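Local coordinates for protein ALDH21) (Physcomitrella patens subsp. patens, PDB 5MZ5) that oxidises succinic semialdehyde to succinate with NADP(+) as the electron acceptor, as a member of the aldehyde dehydrogenase family, at residues Glu117-Leu122 and Gly135-Thr140; Gly180-Val185 and Val205-Val210; Trp188-Asn193 and Phe313-Gln318; Met251-Glu256 and Lys274-Lys279; Asn436-Gly441 and Gly483-Gly488. All blocks are in the same frame, centred on the assembly; numbering follows the deposited sequence.

Contact 1 of 5, residues Glu117-Leu122 and Gly135-Thr140; sequences EIAQTL and GEVTRT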
# COMPACT_ATOMS: atom_id res chain seq x y z
N GLU A 117 -24.94 -26.54 -17.19
CA GLU A 117 -26.29 -26.40 -16.65
C GLU A 117 -26.59 -24.92 -16.30
O GLU A 117 -27.66 -24.43 -16.64
CB GLU A 117 -26.44 -27.29 -15.41
CG GLU A 117 -27.77 -27.17 -14.68
CD GLU A 117 -27.71 -27.45 -13.20
OE1 GLU A 117 -28.65 -27.03 -12.49
OE2 GLU A 117 -26.73 -28.08 -12.74
N ILE A 118 -25.63 -24.22 -15.65
CA ILE A 118 -25.76 -22.81 -15.28
C ILE A 118 -25.83 -21.94 -16.55
O ILE A 118 -26.71 -21.09 -16.65
CB ILE A 118 -24.68 -22.36 -14.27
CG1 ILE A 118 -24.86 -23.10 -12.92
CG2 ILE A 118 -24.73 -20.85 -14.04
CD1 ILE A 118 -23.61 -23.11 -12.04
N ALA A 119 -24.94 -22.22 -17.54
CA ALA A 119 -24.92 -21.51 -18.83
C ALA A 119 -26.27 -21.67 -19.58
O ALA A 119 -26.80 -20.67 -20.07
CB ALA A 119 -23.77 -22.00 -19.69
N GLN A 120 -26.82 -22.89 -19.61
CA GLN A 120 -28.10 -23.18 -20.27
C GLN A 120 -29.26 -22.43 -19.60
O GLN A 120 -30.09 -21.86 -20.31
CB GLN A 120 -28.38 -24.70 -20.32
CG GLN A 120 -27.50 -25.48 -21.32
CD GLN A 120 -27.77 -25.15 -22.77
OE1 GLN A 120 -28.90 -24.87 -23.17
NE2 GLN A 120 -26.73 -25.21 -23.59
N THR A 121 -29.28 -22.39 -18.25
CA THR A 121 -30.27 -21.67 -17.44
C THR A 121 -30.18 -20.17 -17.71
O THR A 121 -31.21 -19.52 -17.80
CB THR A 121 -30.07 -22.00 -15.95
OG1 THR A 121 -30.21 -23.41 -15.77
CG2 THR A 121 -31.07 -21.28 -15.06
N LEU A 122 -28.94 -19.64 -17.81
CA LEU A 122 -28.65 -18.24 -18.10
C LEU A 122 -29.20 -17.83 -19.44
O LEU A 122 -29.90 -16.83 -19.51
CB LEU A 122 -27.14 -18.01 -18.09
CG LEU A 122 -26.54 -17.30 -16.92
CD1 LEU A 122 -25.04 -17.17 -17.12
CD2 LEU A 122 -27.15 -15.90 -16.73
N GLY A 135 -19.39 -17.49 -21.25
CA GLY A 135 -18.46 -16.41 -20.92
C GLY A 135 -18.81 -15.78 -19.58
O GLY A 135 -17.92 -15.50 -18.77
N GLU A 136 -20.12 -15.63 -19.30
CA GLU A 136 -20.62 -15.08 -18.03
C GLU A 136 -20.36 -16.02 -16.83
O GLU A 136 -20.10 -15.53 -15.73
CB GLU A 136 -22.09 -14.67 -18.12
CG GLU A 136 -22.61 -14.08 -16.82
CD GLU A 136 -24.00 -13.47 -16.80
OE1 GLU A 136 -24.44 -13.08 -15.70
OE2 GLU A 136 -24.66 -13.41 -17.85
N VAL A 137 -20.46 -17.36 -17.05
CA VAL A 137 -20.19 -18.35 -16.00
C VAL A 137 -18.67 -18.35 -15.66
O VAL A 137 -18.32 -18.31 -14.48
CB VAL A 137 -20.80 -19.76 -16.29
CG1 VAL A 137 -20.61 -20.70 -15.10
CG2 VAL A 137 -22.29 -19.66 -16.63
N THR A 138 -17.80 -18.26 -16.67
CA THR A 138 -16.34 -18.17 -16.52
C THR A 138 -15.97 -16.91 -15.73
O THR A 138 -15.11 -16.97 -14.86
CB THR A 138 -15.65 -18.15 -17.91
OG1 THR A 138 -16.03 -19.31 -18.65
CG2 THR A 138 -14.12 -18.07 -17.82
N ARG A 139 -16.59 -15.78 -16.06
CA ARG A 139 -16.32 -14.53 -15.38
C ARG A 139 -16.81 -14.57 -13.92
O ARG A 139 -16.16 -13.98 -13.06
CB ARG A 139 -16.93 -13.36 -16.14
CG ARG A 139 -16.13 -12.97 -17.39
CD ARG A 139 -16.73 -11.74 -18.06
NE ARG A 139 -16.67 -10.59 -17.17
CZ ARG A 139 -17.42 -9.50 -17.27
NH1 ARG A 139 -18.30 -9.39 -18.26
NH2 ARG A 139 -17.33 -8.53 -16.37
N THR A 140 -17.94 -15.29 -13.66
CA THR A 140 -18.50 -15.49 -12.31
C THR A 140 -17.54 -16.35 -11.49
O THR A 140 -17.33 -16.07 -10.31
CB THR A 140 -19.92 -16.08 -12.37
OG1 THR A 140 -20.75 -15.17 -13.09
CG2 THR A 140 -20.53 -16.34 -10.96
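Leu122 and Val137 meet through single methyl branches, with Leu122 CD1 3.7 Å from Val137 CG2. That one valine branch also touches Ile118 CG2 at 3.8 Å and lies close to the small Ala119 side chain, so a compact branched residue serves where three side chains of helix 115-126 converge. With its chi1 of -174°, Val137 puts CG1 opposite the backbone N and leaves CG2 to face that helix. Helices 115-126 and 130-151 are consecutive, joined by a short turn and packed at the edge of the succinate-binding region, to which Arg139 belongs; the short segments cross obliquely, their directions 124° apart. Glu136, extended beyond CG, passes at a slant across Leu122: its CB is 4.0 Å and its CG 3.9 Å from Leu122 CD1, its CD lies about equally near both methyls, and OE2 stops 3.7 Å from Leu122 CD2. OE2 pairs with Lys128, and OE1 accepts from the backbone N of Leu192 and of Asn193, a helix N-terminus likely to favour the charged form. An alanine here would keep only the first touch on Leu122, and would probably cost Lys128 this salt bridge and those two N-H groups this acceptor.

Contact 2 of 5, residues Gly180-Val185 and Val205-Val210; sequences GPVSMV and VGCPFV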
# COMPACT_ATOMS: atom_id res chain seq x y z
N GLY A 180 -21.86 -4.72 8.28
CA GLY A 180 -23.06 -5.37 8.80
C GLY A 180 -23.97 -5.87 7.71
O GLY A 180 -23.51 -6.00 6.57
N PRO A 181 -25.28 -6.10 7.99
CA PRO A 181 -26.21 -6.59 6.94
C PRO A 181 -26.30 -5.72 5.68
O PRO A 181 -26.40 -4.50 5.74
CB PRO A 181 -27.56 -6.70 7.67
CG PRO A 181 -27.19 -6.87 9.12
CD PRO A 181 -25.98 -5.97 9.29
N VAL A 182 -26.22 -6.39 4.52
CA VAL A 182 -26.21 -5.74 3.21
C VAL A 182 -27.49 -6.05 2.44
O VAL A 182 -27.87 -7.21 2.31
CB VAL A 182 -24.94 -6.11 2.39
CG1 VAL A 182 -24.95 -5.45 0.99
CG2 VAL A 182 -23.64 -5.76 3.13
N SER A 183 -28.13 -4.99 1.91
CA SER A 183 -29.29 -5.09 1.03
C SER A 183 -28.74 -5.09 -0.40
O SER A 183 -28.01 -4.16 -0.78
CB SER A 183 -30.24 -3.92 1.23
OG SER A 183 -31.28 -4.02 0.28
N MET A 184 -29.05 -6.14 -1.18
CA MET A 184 -28.57 -6.28 -2.57
C MET A 184 -29.73 -6.36 -3.51
O MET A 184 -30.67 -7.12 -3.26
CB MET A 184 -27.67 -7.53 -2.75
CG MET A 184 -26.50 -7.60 -1.79
SD MET A 184 -25.67 -9.19 -1.94
CE MET A 184 -24.28 -8.88 -0.93
N VAL A 185 -29.69 -5.55 -4.57
CA VAL A 185 -30.70 -5.50 -5.62
C VAL A 185 -29.93 -5.60 -6.93
O VAL A 185 -29.10 -4.75 -7.24
CB VAL A 185 -31.61 -4.24 -5.53
CG1 VAL A 185 -32.68 -4.25 -6.63
CG2 VAL A 185 -32.28 -4.13 -4.14
N VAL A 205 -15.67 -10.47 3.04
CA VAL A 205 -15.60 -9.55 4.16
C VAL A 205 -16.23 -10.12 5.45
O VAL A 205 -15.71 -9.88 6.54
CB VAL A 205 -16.21 -8.19 3.72
CG1 VAL A 205 -16.76 -7.39 4.88
CG2 VAL A 205 -15.20 -7.39 2.91
N GLY A 206 -17.31 -10.86 5.32
CA GLY A 206 -18.03 -11.42 6.46
C GLY A 206 -19.27 -10.62 6.80
O GLY A 206 -19.55 -10.38 7.99
N CYS A 207 -20.02 -10.19 5.77
CA CYS A 207 -21.29 -9.45 5.90
C CYS A 207 -22.45 -10.39 5.59
O CYS A 207 -22.48 -10.93 4.49
CB CYS A 207 -21.35 -8.27 4.94
SG CYS A 207 -20.44 -6.81 5.48
N PRO A 208 -23.49 -10.49 6.45
CA PRO A 208 -24.69 -11.23 6.03
C PRO A 208 -25.47 -10.37 5.00
O PRO A 208 -25.30 -9.15 4.95
CB PRO A 208 -25.48 -11.39 7.34
CG PRO A 208 -25.09 -10.20 8.15
CD PRO A 208 -23.66 -9.88 7.79
N PHE A 209 -26.28 -11.00 4.15
CA PHE A 209 -26.98 -10.24 3.13
C PHE A 209 -28.36 -10.79 2.80
O PHE A 209 -28.62 -11.97 3.00
CB PHE A 209 -26.11 -10.15 1.84
CG PHE A 209 -25.85 -11.47 1.14
CD1 PHE A 209 -26.75 -11.97 0.20
CD2 PHE A 209 -24.73 -12.23 1.46
CE1 PHE A 209 -26.52 -13.21 -0.41
CE2 PHE A 209 -24.50 -13.46 0.83
CZ PHE A 209 -25.39 -13.93 -0.10
N VAL A 210 -29.22 -9.93 2.25
CA VAL A 210 -30.54 -10.28 1.73
C VAL A 210 -30.53 -9.80 0.29
O VAL A 210 -30.39 -8.60 0.04
CB VAL A 210 -31.75 -9.73 2.55
CG1 VAL A 210 -33.07 -10.28 2.00
CG2 VAL A 210 -31.62 -10.07 4.03
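Val182 and Ser183 pair with Phe209 and Val210 as parallel strands: Val182 N donates to Pro208 O at 2.9 Å, Val210 N donates to Val182 O at 3.0 Å, and Met184 N donates to Val210 O at 3.1 Å. Val182 and Phe209 send their side chains to one face of the sheet, Ser183 and Val210 to the other. Met184 stretches across to Phe209, its methyl CE 3.6 Å from Phe209 CB and its SD 4.3 Å from the ring centroid. This is an oblique Met-aromatic contact, in which a flexible thioether fits against a rigid ring. Phe209 takes the chi1 of 64°, with CG between N and the carbonyl carbon, and this leads the ring end away from the neighbouring strand. At the start of the paired strands, Val182 CG2 packs on Cys207 CB at 3.8 Å; a beta-branched valine suits this extended, buried backbone. The rings of Pro181 and Pro208 touch at their CG corners, where helix 75-94 covers both. Gly206, with positive phi, closes helix 193-205 in a Schellman motif. Strand 182-185, that helix and strand 209-212 thus form a beta-alpha-beta crossover of the Rossmann-type domain, whose strands lead to the NADP(+)-binding Ser186 and Lys212.

Contact 3 of 5, residues Trp188-Asn193 and Phe313-Gln318; sequences WNFPLN and FYQGGQ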
# COMPACT_ATOMS: atom_id res chain seq x y z
N TRP A 188 -31.20 -7.78 -14.57
CA TRP A 188 -31.56 -8.87 -15.45
C TRP A 188 -30.57 -9.09 -16.61
O TRP A 188 -30.63 -10.15 -17.24
CB TRP A 188 -33.01 -8.71 -15.98
CG TRP A 188 -33.31 -7.38 -16.61
CD1 TRP A 188 -34.01 -6.35 -16.05
CD2 TRP A 188 -32.91 -6.94 -17.92
NE1 TRP A 188 -34.07 -5.29 -16.93
CE2 TRP A 188 -33.40 -5.62 -18.09
CE3 TRP A 188 -32.20 -7.53 -18.99
CZ2 TRP A 188 -33.21 -4.89 -19.27
CZ3 TRP A 188 -31.99 -6.80 -20.15
CH2 TRP A 188 -32.50 -5.50 -20.29
N ASN A 189 -29.68 -8.11 -16.91
CA ASN A 189 -28.76 -8.20 -18.07
C ASN A 189 -27.53 -9.13 -17.85
O ASN A 189 -27.04 -9.72 -18.83
CB ASN A 189 -28.33 -6.83 -18.58
CG ASN A 189 -27.57 -5.98 -17.60
OD1 ASN A 189 -28.08 -5.54 -16.57
ND2 ASN A 189 -26.36 -5.65 -17.97
N PHE A 190 -27.03 -9.26 -16.61
CA PHE A 190 -25.96 -10.24 -16.27
C PHE A 190 -26.44 -10.84 -14.95
O PHE A 190 -25.90 -10.48 -13.89
CB PHE A 190 -24.57 -9.60 -16.13
CG PHE A 190 -23.84 -9.32 -17.42
CD1 PHE A 190 -24.09 -8.15 -18.14
CD2 PHE A 190 -22.89 -10.21 -17.91
CE1 PHE A 190 -23.43 -7.90 -19.35
CE2 PHE A 190 -22.22 -9.96 -19.12
CZ PHE A 190 -22.49 -8.80 -19.83
N PRO A 191 -27.50 -11.68 -14.97
CA PRO A 191 -28.10 -12.14 -13.70
C PRO A 191 -27.25 -13.05 -12.82
O PRO A 191 -27.65 -13.34 -11.69
CB PRO A 191 -29.39 -12.83 -14.14
CG PRO A 191 -29.15 -13.24 -15.53
CD PRO A 191 -28.25 -12.21 -16.13
N LEU A 192 -26.10 -13.50 -13.32
CA LEU A 192 -25.20 -14.29 -12.51
C LEU A 192 -23.98 -13.46 -12.09
O LEU A 192 -23.73 -13.31 -10.89
CB LEU A 192 -24.80 -15.59 -13.22
CG LEU A 192 -23.86 -16.53 -12.47
CD1 LEU A 192 -24.55 -17.22 -11.29
CD2 LEU A 192 -23.23 -17.54 -13.40
N ASN A 193 -23.27 -12.88 -13.07
CA ASN A 193 -22.07 -12.08 -12.83
C ASN A 193 -22.32 -10.83 -11.99
O ASN A 193 -21.53 -10.55 -11.10
CB ASN A 193 -21.34 -11.74 -14.14
CG ASN A 193 -19.99 -11.07 -13.90
OD1 ASN A 193 -19.84 -9.86 -14.04
ND2 ASN A 193 -19.04 -11.80 -13.37
N PHE A 313 -22.23 -4.54 -30.20
CA PHE A 313 -23.27 -5.57 -30.32
C PHE A 313 -23.18 -6.81 -29.41
O PHE A 313 -24.08 -7.65 -29.50
CB PHE A 313 -23.36 -6.02 -31.79
CG PHE A 313 -23.55 -4.86 -32.74
CD1 PHE A 313 -24.80 -4.26 -32.87
CD2 PHE A 313 -22.47 -4.32 -33.43
CE1 PHE A 313 -24.97 -3.15 -33.70
CE2 PHE A 313 -22.64 -3.20 -34.24
CZ PHE A 313 -23.89 -2.65 -34.40
N TYR A 314 -22.15 -6.93 -28.55
CA TYR A 314 -22.07 -8.06 -27.61
C TYR A 314 -23.21 -7.87 -26.59
O TYR A 314 -23.58 -6.72 -26.29
CB TYR A 314 -20.69 -8.13 -26.91
CG TYR A 314 -20.63 -7.50 -25.53
CD1 TYR A 314 -20.79 -6.12 -25.35
CD2 TYR A 314 -20.41 -8.28 -24.39
CE1 TYR A 314 -20.81 -5.55 -24.08
CE2 TYR A 314 -20.38 -7.71 -23.12
CZ TYR A 314 -20.58 -6.35 -22.97
OH TYR A 314 -20.54 -5.79 -21.71
N GLN A 315 -23.81 -8.99 -26.10
CA GLN A 315 -24.97 -8.99 -25.19
C GLN A 315 -26.18 -8.27 -25.83
O GLN A 315 -27.14 -7.92 -25.15
CB GLN A 315 -24.61 -8.40 -23.79
CG GLN A 315 -24.72 -9.40 -22.63
CD GLN A 315 -23.67 -10.51 -22.63
OE1 GLN A 315 -23.97 -11.66 -22.34
NE2 GLN A 315 -22.42 -10.19 -22.91
N GLY A 316 -26.10 -8.06 -27.15
CA GLY A 316 -27.10 -7.35 -27.94
C GLY A 316 -27.27 -5.90 -27.54
O GLY A 316 -28.38 -5.38 -27.62
N GLY A 317 -26.19 -5.27 -27.07
CA GLY A 317 -26.20 -3.91 -26.57
C GLY A 317 -26.89 -3.74 -25.22
O GLY A 317 -27.01 -2.62 -24.73
N GLN A 318 -27.34 -4.87 -24.60
CA GLN A 318 -28.00 -4.88 -23.27
C GLN A 318 -26.93 -4.97 -22.18
O GLN A 318 -26.83 -5.94 -21.42
CB GLN A 318 -29.05 -6.00 -23.17
CG GLN A 318 -30.22 -5.84 -24.15
CD GLN A 318 -31.32 -6.87 -23.94
OE1 GLN A 318 -32.50 -6.54 -23.71
NE2 GLN A 318 -30.96 -8.14 -24.03
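Asn189 O and Gln315 OE1, one from each segment, both accept hydrogen bonds from Lys128 NZ, so a single ammonium group ties the two loops together, though Gln315 is poorly ordered. The same lysine makes a cation-pi contact with Phe190, whose aromatic ring suits a place between a cation and other flat groups. Across the contact, Phe190 CZ comes 3.4 Å from Gln315 NE2, ring and amide planes 45° apart, and 4.1 Å from Tyr314 CE2. A serine in place of Phe190 would probably open a gap beside Tyr314 and take away the aromatic partner of Lys128. Gln318, extended beyond CG, brings OE1 within 3.6 Å of Trp188 CH2, while Ile363 N supplies that oxygen's hydrogen bond. In ligand-bound structures of this protein Trp188 binds NADP(+), and Asn189 and Tyr314 bind succinate; this chain is the apo form. The contact joins the loop between strand 182-185 and helix 193-205 to the one between helix 301-313 and strand 323-329, with helix 130-151 packed against Phe190 and Gln315.

Contact 4 of 5, residues Met251-Glu256 and Lys274-Lys279; sequences MFTVDE and KARAGK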
# COMPACT_ATOMS: atom_id res chain seq x y z
N MET A 251 -38.83 -2.44 1.04
CA MET A 251 -38.13 -2.92 2.24
C MET A 251 -36.60 -2.96 2.03
O MET A 251 -35.84 -2.59 2.93
CB MET A 251 -38.64 -4.30 2.66
CG MET A 251 -40.12 -4.30 3.07
SD MET A 251 -40.67 -5.91 3.67
CE MET A 251 -39.83 -5.97 5.26
N PHE A 252 -36.16 -3.31 0.80
CA PHE A 252 -34.76 -3.36 0.41
C PHE A 252 -34.10 -1.98 0.38
O PHE A 252 -32.87 -1.87 0.51
CB PHE A 252 -34.63 -4.06 -0.95
CG PHE A 252 -34.79 -5.56 -0.80
CD1 PHE A 252 -36.06 -6.15 -0.82
CD2 PHE A 252 -33.68 -6.38 -0.62
CE1 PHE A 252 -36.21 -7.53 -0.65
CE2 PHE A 252 -33.83 -7.75 -0.46
CZ PHE A 252 -35.09 -8.32 -0.46
N THR A 253 -34.93 -0.93 0.23
CA THR A 253 -34.46 0.45 0.19
C THR A 253 -34.41 1.10 1.58
O THR A 253 -33.36 1.59 1.99
CB THR A 253 -35.31 1.26 -0.82
OG1 THR A 253 -35.08 0.72 -2.11
CG2 THR A 253 -34.99 2.76 -0.81
N VAL A 254 -35.53 1.11 2.29
CA VAL A 254 -35.77 1.87 3.52
C VAL A 254 -35.42 1.18 4.84
O VAL A 254 -35.23 1.88 5.85
CB VAL A 254 -37.23 2.40 3.55
CG1 VAL A 254 -37.56 3.17 2.28
CG2 VAL A 254 -38.24 1.28 3.79
N ASP A 255 -35.39 -0.16 4.88
CA ASP A 255 -35.19 -0.86 6.15
C ASP A 255 -33.90 -0.46 6.88
O ASP A 255 -32.81 -0.55 6.33
CB ASP A 255 -35.31 -2.38 6.00
CG ASP A 255 -35.74 -3.01 7.30
OD1 ASP A 255 -34.89 -3.19 8.18
OD2 ASP A 255 -36.94 -3.25 7.46
N GLU A 256 -34.06 0.01 8.11
CA GLU A 256 -33.00 0.52 8.97
C GLU A 256 -32.06 -0.57 9.48
O GLU A 256 -30.96 -0.25 9.94
CB GLU A 256 -33.57 1.34 10.13
CG GLU A 256 -34.34 2.59 9.70
CD GLU A 256 -34.94 3.42 10.82
OE1 GLU A 256 -36.12 3.83 10.70
OE2 GLU A 256 -34.22 3.68 11.82
N LYS A 274 -31.42 5.81 -3.59
CA LYS A 274 -30.37 6.54 -2.83
C LYS A 274 -31.02 7.66 -2.01
O LYS A 274 -30.72 7.78 -0.82
CB LYS A 274 -29.30 7.10 -3.80
CG LYS A 274 -28.14 7.80 -3.09
CD LYS A 274 -27.25 8.56 -4.08
CE LYS A 274 -26.10 9.31 -3.44
NZ LYS A 274 -26.52 10.58 -2.79
N ALA A 275 -31.97 8.44 -2.63
CA ALA A 275 -32.68 9.53 -1.99
C ALA A 275 -33.52 9.08 -0.79
O ALA A 275 -33.62 9.83 0.19
CB ALA A 275 -33.58 10.24 -3.01
N ARG A 276 -34.08 7.85 -0.84
CA ARG A 276 -34.98 7.36 0.21
C ARG A 276 -34.40 6.28 1.11
O ARG A 276 -35.10 5.80 2.00
CB ARG A 276 -36.31 6.88 -0.41
CG ARG A 276 -37.11 7.98 -1.12
CD ARG A 276 -38.39 7.50 -1.81
NE ARG A 276 -38.18 6.36 -2.70
CZ ARG A 276 -38.33 5.08 -2.35
NH1 ARG A 276 -38.07 4.12 -3.21
NH2 ARG A 276 -38.73 4.77 -1.13
N ALA A 277 -33.12 5.93 0.92
CA ALA A 277 -32.43 4.89 1.68
C ALA A 277 -32.33 5.13 3.21
O ALA A 277 -32.16 4.17 3.97
CB ALA A 277 -31.06 4.66 1.10
N GLY A 278 -32.44 6.38 3.65
CA GLY A 278 -32.28 6.73 5.06
C GLY A 278 -30.81 6.87 5.42
O GLY A 278 -30.01 7.36 4.61
N LYS A 279 -30.42 6.36 6.59
CA LYS A 279 -29.06 6.49 7.15
C LYS A 279 -27.97 5.60 6.53
O LYS A 279 -26.80 5.97 6.57
CB LYS A 279 -29.09 6.29 8.67
CG LYS A 279 -29.97 7.32 9.38
CD LYS A 279 -29.82 7.28 10.88
CE LYS A 279 -30.97 8.01 11.52
NZ LYS A 279 -30.91 7.91 13.00
O HOH W 1 -37.77 1.20 -3.30
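Thr253 CG2 lies over one face of the Arg276 guanidinium, 4.1 Å from NH1, and Val254 CG1 approaches the same group obliquely at 3.9 Å from NH2. Val254 CG1 also packs 3.6 Å from Arg276 O. A threonine suits its place because it offers two unlike branches: with chi1 at -65°, CG2 stands opposite the backbone N and meets the arginine, while OG1 is hydrogen-bonded to a water at 3.0 Å. That water, in the guanidinium plane, accepts from Arg276 NH1 at 2.9 Å and bridges the segments. The backbones also come close, with Ala277 CA making a CA-H...O contact of 3.4 Å to Thr253 O; the small alanine permits this approach. The carbonyl oxygens of Thr253 and Ala277 are only 3.5 Å apart; Lys280 NZ, hydrogen-bonded to both, probably offsets their mutual repulsion. In the next shell, Asp250 and Asp272 form salt bridges with Arg276 NH2 and NE and fix the turn of its flat head. Lys274 NZ reaches Gly278 O of the second subunit. At the edge of the Rossmann-type cofactor domain, the contact joins short helix 251-254, whose Phe252 packs on strand 209-212, to the end of helix 267-276, just ahead of strand 281-285, where Ala277 rests on Val282.

Contact 5 of 5, residues Asn436-Gly441 and Gly483-Gly488; sequences NNTHYG and GLKDSG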
# COMPACT_ATOMS: atom_id res chain seq x y z
N ASN A 436 -17.43 13.26 -23.81
CA ASN A 436 -17.86 13.80 -22.53
C ASN A 436 -19.21 14.47 -22.58
O ASN A 436 -19.77 14.74 -21.52
CB ASN A 436 -16.81 14.78 -21.96
CG ASN A 436 -15.52 14.11 -21.57
OD1 ASN A 436 -15.47 12.90 -21.30
ND2 ASN A 436 -14.47 14.89 -21.47
N ASN A 437 -19.74 14.75 -23.80
CA ASN A 437 -21.02 15.43 -24.03
C ASN A 437 -22.19 14.45 -23.81
O ASN A 437 -22.90 14.06 -24.75
CB ASN A 437 -21.05 16.13 -25.41
CG ASN A 437 -22.22 17.06 -25.59
OD1 ASN A 437 -22.93 17.39 -24.64
ND2 ASN A 437 -22.46 17.51 -26.82
N THR A 438 -22.37 14.06 -22.54
CA THR A 438 -23.35 13.09 -22.07
C THR A 438 -23.56 13.28 -20.57
O THR A 438 -22.69 13.82 -19.89
CB THR A 438 -22.88 11.64 -22.41
OG1 THR A 438 -23.84 10.70 -21.94
CG2 THR A 438 -21.50 11.30 -21.82
N HIS A 439 -24.70 12.81 -20.05
CA HIS A 439 -25.02 12.86 -18.63
C HIS A 439 -24.61 11.56 -17.92
O HIS A 439 -24.72 11.45 -16.70
CB HIS A 439 -26.48 13.26 -18.37
CG HIS A 439 -27.53 12.37 -18.98
ND1 HIS A 439 -28.15 11.36 -18.23
CD2 HIS A 439 -28.11 12.42 -20.20
CE1 HIS A 439 -29.08 10.84 -19.02
NE2 HIS A 439 -29.09 11.43 -20.22
N TYR A 440 -24.03 10.62 -18.68
CA TYR A 440 -23.48 9.36 -18.16
C TYR A 440 -21.95 9.51 -18.07
O TYR A 440 -21.40 10.50 -18.55
CB TYR A 440 -23.87 8.19 -19.07
CG TYR A 440 -25.37 8.01 -19.26
CD1 TYR A 440 -26.13 7.27 -18.36
CD2 TYR A 440 -26.02 8.56 -20.37
CE1 TYR A 440 -27.50 7.08 -18.55
CE2 TYR A 440 -27.38 8.36 -20.58
CZ TYR A 440 -28.12 7.62 -19.67
OH TYR A 440 -29.47 7.45 -19.87
N GLY A 441 -21.27 8.54 -17.45
CA GLY A 441 -19.82 8.57 -17.32
C GLY A 441 -19.24 7.28 -16.81
O GLY A 441 -18.47 7.28 -15.85
N GLY A 483 -18.81 4.47 -12.35
CA GLY A 483 -18.72 5.72 -13.08
C GLY A 483 -18.99 7.02 -12.38
O GLY A 483 -19.17 7.09 -11.16
N LEU A 484 -18.97 8.06 -13.20
CA LEU A 484 -19.22 9.44 -12.83
C LEU A 484 -20.58 9.81 -13.35
O LEU A 484 -21.21 9.01 -14.07
CB LEU A 484 -18.13 10.36 -13.44
CG LEU A 484 -16.66 10.01 -13.14
CD1 LEU A 484 -15.72 11.09 -13.70
CD2 LEU A 484 -16.42 9.82 -11.64
N LYS A 485 -21.05 11.01 -12.98
CA LYS A 485 -22.32 11.59 -13.40
C LYS A 485 -23.53 10.65 -13.09
O LYS A 485 -23.65 10.20 -11.95
CB LYS A 485 -22.24 12.02 -14.88
CG LYS A 485 -21.04 12.92 -15.24
CD LYS A 485 -21.13 13.34 -16.72
CE LYS A 485 -19.83 13.83 -17.26
NZ LYS A 485 -19.90 14.07 -18.72
N ASP A 486 -24.41 10.36 -14.08
CA ASP A 486 -25.59 9.52 -13.85
C ASP A 486 -25.31 8.02 -13.85
O ASP A 486 -26.23 7.23 -13.60
CB ASP A 486 -26.74 9.86 -14.82
CG ASP A 486 -27.34 11.25 -14.61
OD1 ASP A 486 -26.98 11.92 -13.61
OD2 ASP A 486 -28.17 11.66 -15.45
N SER A 487 -24.05 7.62 -14.08
CA SER A 487 -23.65 6.21 -14.11
C SER A 487 -23.52 5.56 -12.71
O SER A 487 -23.44 4.35 -12.62
CB SER A 487 -22.39 6.02 -14.94
OG SER A 487 -22.75 6.31 -16.28
N GLY A 488 -23.60 6.36 -11.66
CA GLY A 488 -23.62 5.86 -10.29
C GLY A 488 -22.63 6.48 -9.34
O GLY A 488 -22.11 7.57 -9.60
O HOH W 2 -18.82 11.36 -19.34
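His439 presents the edge of its ring to Asp486 and one face to Tyr440. At the edge, ND1 donates to Asp486 OD2 at 2.8 Å, a bent bond (142° at the hydrogen) that meets the oxygen on its anti side, the ring and carboxylate planes turned 66° apart. The other oxygen, Asp486 OD1, forms a salt bridge with Lys279 of the second subunit. Tyr440 CE2 sits 3.3 Å above the His439 plane, offset toward the rim. The Tyr440 ring in turn has Thr438 OG1 and Ser487 OG at its edge. Asp486 N donates to His439 O at 2.9 Å. Lys485, extended beyond CG, runs alongside the loop until NZ donates to Thr438 O at 3.0 Å and to a water that also donates to Tyr440 O; a lysine suits the place by its length, and Glu462 adds a salt bridge. Within the loop, Thr438 OG1 accepts from Tyr440 N in an ST turn. The loop stands between helix 428-435 and strand 443-447 and borders the NADP(+) site, since Tyr440 OH bonds to the N of cofactor-binding Glu414. Gly441 N gives Ser487 OG an almost straight bond of 2.9 Å (179°), and that hydroxyl is also bonded to Gly287 O. Gly441 O accepts from Leu484 N at 2.8 Å from above its plane. Glycine suits position 483, where a side chain would collide with Gly441 O.

How the contacts relate
Contact 3 lies nearest the middle of the chain, about 9 Å from its centre, and brings cofactor- and succinate-binding residues together. Contact 1 touches it directly, their centres about 12 Å apart, and contributes the succinate-binding Arg139. On the cofactor side, contacts 2 and 4 have centres about 14 Å apart and meet where Ser183 OG is hydrogen-bonded to Phe252 O at 2.7 Å; Phe252 also packs on Val210. Contacts 2 and 3 adjoin along the chain, with Ser186 between Val185 and Trp188. Contact 5, its centre about 20 Å from that of contact 3, borders Glu414. Contacts 4 and 5 both reach the second subunit, each supplying one partner of the Lys279-Asp486 pairing between chains.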